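Local coordinates for tryptophan halogenase superfamily (Brevundimonas sp. BAL3, PDB 6FRL), which is a flavin-dependent halogenase that prefers bromination over chlorination, probably acting on an electron-rich aromatic substrate, at residues 101-113 / 154-166. Residues are numbered along the deposited sequence; the frame is centred on the assembly and turned at random.
Sequences IHPFGLYGQDVKG and PPSQLSVFDWALH
The carbonyl oxygen of F104 receives the backbone N-H of D162 in a nearly straight bond, 2.9 Å from D162 N to F104 O with 172° at the hydrogen. F161 CA adds a CH···O contact to F104 O at 3.5 Å. Beside this bond, a water accepts from F104 N and lies 3.3 Å from D162 O, to which it can donate, giving the two backbones a second, solvent-mediated link. With CG beside its backbone N, F104 sets its ring against 162-164: D162 O lies in plane at the ring edge, 3.7 Å from CD2, and the methyl of A164 meets CE2 obliquely at 4.1 Å. The two paths run roughly antiparallel and meet again around G108 and Q109, against 156-158. There the extended side chain of Q157, with CG anti to N (chi1 -179°), reaches over to 106-110. Its NE2 lies 3.4 Å from L106 CD1, while its CB and CG pack against the bent side chain of Q109, the two amide planes standing 76° apart. L158 CD1 touches Q109 CB at 3.8 Å. Replacing Q157 with an alanine would probably open a gap beside L106 and G108 and leave the Q109 amide freer to turn. Polar ends here also have outside partners: D110 OD1 accepts from F116 N, and D162 pairs with R63 in a salt bridge. The contact thus joins the loop leaving strand 99-103, an outermost strand of the seven-stranded mixed sheet, to the approach to strand 164-168, central in a three-stranded antiparallel sheet; helix 447-456 packs on L106 and Y107, and helix 137-143 on F161.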
loop_
_atom_site.group_PDB
_atom_site.type_symbol
_atom_site.label_atom_id
_atom_site.label_comp_id
_atom_site.label_asym_id
_atom_site.label_seq_id
_atom_site.Cartn_x
_atom_site.Cartn_y
_atom_site.Cartn_z
ATOM N N ILE B 101 17.708 16.109 11.936
ATOM C CA ILE B 101 16.973 16.509 10.723
ATOM C C ILE B 101 16.111 15.343 10.175
ATOM O O ILE B 101 16.644 14.233 9.897
ATOM C CB ILE B 101 17.926 17.001 9.594
ATOM C CG1 ILE B 101 18.616 18.285 10.002
ATOM C CG2 ILE B 101 17.145 17.299 8.335
ATOM C CD1 ILE B 101 19.726 18.764 9.060
ATOM N N HIS B 102 14.820 15.628 9.969
ATOM C CA HIS B 102 13.896 14.738 9.229
ATOM C C HIS B 102 13.926 15.117 7.780
ATOM O O HIS B 102 13.368 16.140 7.400
ATOM C CB HIS B 102 12.451 14.838 9.767
ATOM C CG HIS B 102 11.451 14.032 8.993
ATOM N ND1 HIS B 102 10.087 14.241 9.098
ATOM C CD2 HIS B 102 11.615 13.050 8.074
ATOM C CE1 HIS B 102 9.460 13.438 8.258
ATOM N NE2 HIS B 102 10.364 12.690 7.641
ATOM N N PRO B 103 14.592 14.308 6.955
ATOM C CA PRO B 103 14.725 14.616 5.542
ATOM C C PRO B 103 13.635 13.979 4.686
ATOM O O PRO B 103 12.879 13.162 5.178
ATOM C CB PRO B 103 16.062 13.960 5.216
ATOM C CG PRO B 103 16.007 12.679 6.006
ATOM C CD PRO B 103 15.357 13.089 7.286
ATOM N N PHE B 104 13.637 14.288 3.401
ATOM C CA PHE B 104 12.877 13.512 2.395
ATOM C C PHE B 104 13.827 12.523 1.732
ATOM O O PHE B 104 14.450 12.847 0.712
ATOM C CB PHE B 104 12.242 14.441 1.363
ATOM C CG PHE B 104 11.547 15.618 1.976
ATOM C CD1 PHE B 104 10.444 15.424 2.783
ATOM C CD2 PHE B 104 11.997 16.928 1.759
ATOM C CE1 PHE B 104 9.783 16.507 3.361
ATOM C CE2 PHE B 104 11.332 18.011 2.332
ATOM C CZ PHE B 104 10.233 17.794 3.133
ATOM N N GLY B 105 13.975 11.348 2.344
ATOM C CA GLY B 105 14.815 10.291 1.801
ATOM C C GLY B 105 14.906 9.078 2.720
ATOM O O GLY B 105 14.486 9.124 3.896
ATOM N N LEU B 106 15.476 7.997 2.186
ATOM C CA LEU B 106 15.829 6.823 2.989
ATOM C C LEU B 106 17.250 6.948 3.587
ATOM O O LEU B 106 18.011 7.860 3.214
ATOM C CB LEU B 106 15.740 5.541 2.161
ATOM C CG LEU B 106 14.535 5.321 1.246
ATOM C CD1 LEU B 106 14.702 3.965 0.527
ATOM C CD2 LEU B 106 13.267 5.443 2.060
ATOM N N TYR B 107 17.556 6.034 4.525
ATOM C CA TYR B 107 18.865 5.913 5.179
ATOM C C TYR B 107 19.659 4.717 4.664
ATOM O O TYR B 107 19.188 3.593 4.692
ATOM C CB TYR B 107 18.691 5.750 6.686
ATOM C CG TYR B 107 18.135 6.965 7.359
ATOM C CD1 TYR B 107 18.963 8.017 7.754
ATOM C CD2 TYR B 107 16.773 7.091 7.588
ATOM C CE1 TYR B 107 18.431 9.147 8.385
ATOM C CE2 TYR B 107 16.250 8.216 8.216
ATOM C CZ TYR B 107 17.066 9.235 8.595
ATOM O OH TYR B 107 16.546 10.327 9.206
ATOM N N GLY B 108 20.874 4.961 4.204
ATOM C CA GLY B 108 21.745 3.880 3.812
ATOM C C GLY B 108 21.213 3.115 2.614
ATOM O O GLY B 108 20.479 3.669 1.767
ATOM N N GLN B 109 21.611 1.844 2.574
ATOM C CA GLN B 109 21.292 0.886 1.519
ATOM C C GLN B 109 20.768 -0.397 2.155
ATOM O O GLN B 109 21.475 -1.022 2.941
ATOM C CB GLN B 109 22.558 0.588 0.715
ATOM C CG GLN B 109 22.442 -0.407 -0.451
ATOM C CD GLN B 109 21.603 0.131 -1.617
ATOM O OE1 GLN B 109 22.108 0.888 -2.485
ATOM N NE2 GLN B 109 20.307 -0.219 -1.624
ATOM N N ASP B 110 19.525 -0.758 1.829
ATOM C CA ASP B 110 18.943 -2.050 2.222
ATOM C C ASP B 110 19.718 -3.186 1.552
ATOM O O ASP B 110 20.186 -3.050 0.415
ATOM C CB ASP B 110 17.448 -2.126 1.860
ATOM C CG ASP B 110 16.564 -1.247 2.782
ATOM O OD1 ASP B 110 17.120 -0.473 3.610
ATOM O OD2 ASP B 110 15.298 -1.332 2.690
ATOM N N VAL B 111 19.872 -4.289 2.280
ATOM C CA VAL B 111 20.684 -5.434 1.841
ATOM C C VAL B 111 19.905 -6.723 2.069
ATOM O O VAL B 111 19.332 -6.930 3.141
ATOM C CB VAL B 111 22.022 -5.479 2.599
ATOM C CG1 VAL B 111 22.781 -6.764 2.306
ATOM C CG2 VAL B 111 22.841 -4.240 2.242
ATOM N N LYS B 112 19.867 -7.576 1.051
ATOM C CA LYS B 112 19.224 -8.889 1.132
ATOM C C LYS B 112 17.779 -8.831 1.632
ATOM O O LYS B 112 17.315 -9.742 2.322
ATOM C CB LYS B 112 20.089 -9.843 1.986
ATOM C CG LYS B 112 21.436 -10.143 1.344
ATOM C CD LYS B 112 22.334 -11.003 2.218
ATOM C CE LYS B 112 23.623 -11.343 1.473
ATOM N NZ LYS B 112 24.646 -11.916 2.384
ATOM N N GLY B 113 17.077 -7.758 1.282
ATOM C CA GLY B 113 15.704 -7.513 1.786
ATOM C C GLY B 113 15.586 -6.946 3.210
ATOM O O GLY B 113 14.473 -6.600 3.654
ATOM N N PRO B 154 19.649 7.472 -10.614
ATOM C CA PRO B 154 20.816 7.528 -9.736
ATOM C C PRO B 154 21.555 6.174 -9.595
ATOM O O PRO B 154 20.895 5.135 -9.485
ATOM C CB PRO B 154 20.211 7.979 -8.396
ATOM C CG PRO B 154 18.796 7.497 -8.421
ATOM C CD PRO B 154 18.390 7.295 -9.855
ATOM N N PRO B 155 22.911 6.187 -9.574
ATOM C CA PRO B 155 23.686 4.954 -9.373
ATOM C C PRO B 155 23.021 3.907 -8.446
ATOM O O PRO B 155 22.859 2.753 -8.852
ATOM C CB PRO B 155 25.004 5.471 -8.769
ATOM C CG PRO B 155 25.151 6.873 -9.286
ATOM C CD PRO B 155 23.801 7.357 -9.754
ATOM N N SER B 156 22.615 4.333 -7.241
ATOM C CA SER B 156 21.967 3.456 -6.253
ATOM C C SER B 156 21.096 4.243 -5.261
ATOM O O SER B 156 21.037 5.470 -5.320
ATOM C CB SER B 156 23.045 2.712 -5.465
ATOM O OG SER B 156 23.835 3.646 -4.740
ATOM N N GLN B 157 20.440 3.502 -4.350
ATOM C CA GLN B 157 19.683 4.052 -3.215
ATOM C C GLN B 157 20.349 5.214 -2.407
ATOM O O GLN B 157 19.638 6.099 -1.921
ATOM C CB GLN B 157 19.264 2.890 -2.260
ATOM C CG GLN B 157 18.447 3.275 -1.017
ATOM C CD GLN B 157 17.900 2.065 -0.211
ATOM O OE1 GLN B 157 17.785 0.947 -0.725
ATOM N NE2 GLN B 157 17.563 2.293 1.053
ATOM N N LEU B 158 21.681 5.217 -2.274
ATOM C CA LEU B 158 22.399 6.259 -1.511
ATOM C C LEU B 158 22.290 7.673 -2.061
ATOM O O LEU B 158 22.485 8.630 -1.325
ATOM C CB LEU B 158 23.905 5.927 -1.369
ATOM C CG LEU B 158 24.423 5.508 0.002
ATOM C CD1 LEU B 158 24.160 4.023 0.147
ATOM C CD2 LEU B 158 25.910 5.806 0.127
ATOM N N SER B 159 22.009 7.802 -3.353
ATOM C CA SER B 159 21.945 9.131 -3.979
ATOM C C SER B 159 20.510 9.643 -4.147
ATOM O O SER B 159 20.322 10.721 -4.696
ATOM C CB SER B 159 22.722 9.140 -5.315
ATOM O OG SER B 159 22.528 7.926 -6.019
ATOM N N VAL B 160 19.521 8.901 -3.635
ATOM C CA VAL B 160 18.114 9.267 -3.799
ATOM C C VAL B 160 17.660 10.133 -2.632
ATOM O O VAL B 160 17.690 9.702 -1.488
ATOM C CB VAL B 160 17.175 8.028 -3.873
ATOM C CG1 VAL B 160 15.738 8.458 -4.180
ATOM C CG2 VAL B 160 17.658 7.058 -4.941
ATOM N N PHE B 161 17.236 11.351 -2.939
ATOM C CA PHE B 161 16.571 12.248 -1.975
ATOM C C PHE B 161 15.528 13.049 -2.755
ATOM O O PHE B 161 15.601 13.102 -3.994
ATOM C CB PHE B 161 17.573 13.183 -1.240
ATOM C CG PHE B 161 18.328 14.126 -2.154
ATOM C CD1 PHE B 161 19.380 13.668 -2.926
ATOM C CD2 PHE B 161 18.008 15.478 -2.223
ATOM C CE1 PHE B 161 20.098 14.540 -3.749
ATOM C CE2 PHE B 161 18.708 16.343 -3.074
ATOM C CZ PHE B 161 19.761 15.866 -3.828
ATOM N N ASP B 162 14.561 13.643 -2.046
ATOM C CA ASP B 162 13.642 14.609 -2.668
ATOM C C ASP B 162 13.699 15.965 -1.940
ATOM O O ASP B 162 14.444 16.140 -0.948
ATOM C CB ASP B 162 12.237 13.999 -2.773
ATOM C CG ASP B 162 11.417 14.528 -3.978
ATOM O OD1 ASP B 162 11.869 15.433 -4.733
ATOM O OD2 ASP B 162 10.278 14.031 -4.128
ATOM N N TRP B 163 12.962 16.934 -2.459
ATOM C CA TRP B 163 12.990 18.297 -1.921
ATOM C C TRP B 163 11.675 19.005 -2.169
ATOM O O TRP B 163 10.903 18.619 -3.055
ATOM C CB TRP B 163 14.130 19.081 -2.565
ATOM C CG TRP B 163 13.975 19.362 -4.070
ATOM C CD1 TRP B 163 14.157 18.479 -5.108
ATOM C CD2 TRP B 163 13.628 20.628 -4.678
ATOM N NE1 TRP B 163 13.920 19.114 -6.312
ATOM C CE2 TRP B 163 13.610 20.432 -6.072
ATOM C CE3 TRP B 163 13.327 21.896 -4.172
ATOM C CZ2 TRP B 163 13.316 21.446 -6.942
ATOM C CZ3 TRP B 163 13.029 22.922 -5.065
ATOM C CH2 TRP B 163 13.027 22.691 -6.419
ATOM N N ALA B 164 11.432 20.051 -1.393
ATOM C CA ALA B 164 10.170 20.793 -1.471
ATOM C C ALA B 164 10.444 22.290 -1.367
ATOM O O ALA B 164 11.595 22.702 -1.523
ATOM C CB ALA B 164 9.193 20.310 -0.372
ATOM N N LEU B 165 9.391 23.082 -1.122
ATOM C CA LEU B 165 9.513 24.537 -1.040
ATOM C C LEU B 165 9.158 25.139 0.316
ATOM O O LEU B 165 8.270 24.636 1.059
ATOM C CB LEU B 165 8.601 25.206 -2.078
ATOM C CG LEU B 165 8.606 24.682 -3.502
ATOM C CD1 LEU B 165 7.679 25.542 -4.367
ATOM C CD2 LEU B 165 10.027 24.646 -4.031
ATOM N N HIS B 166 9.878 26.215 0.638
ATOM C CA HIS B 166 9.394 27.226 1.560
ATOM C C HIS B 166 8.861 28.310 0.641
ATOM O O HIS B 166 9.593 28.763 -0.235
ATOM C CB HIS B 166 10.543 27.804 2.419
ATOM C CG HIS B 166 11.307 26.781 3.201
ATOM N ND1 HIS B 166 12.634 26.509 2.960
ATOM C CD2 HIS B 166 10.929 25.970 4.226
ATOM C CE1 HIS B 166 13.044 25.574 3.804
ATOM N NE2 HIS B 166 12.026 25.219 4.575
HETATM O O HOH W 1 16.057 15.504 1.823
#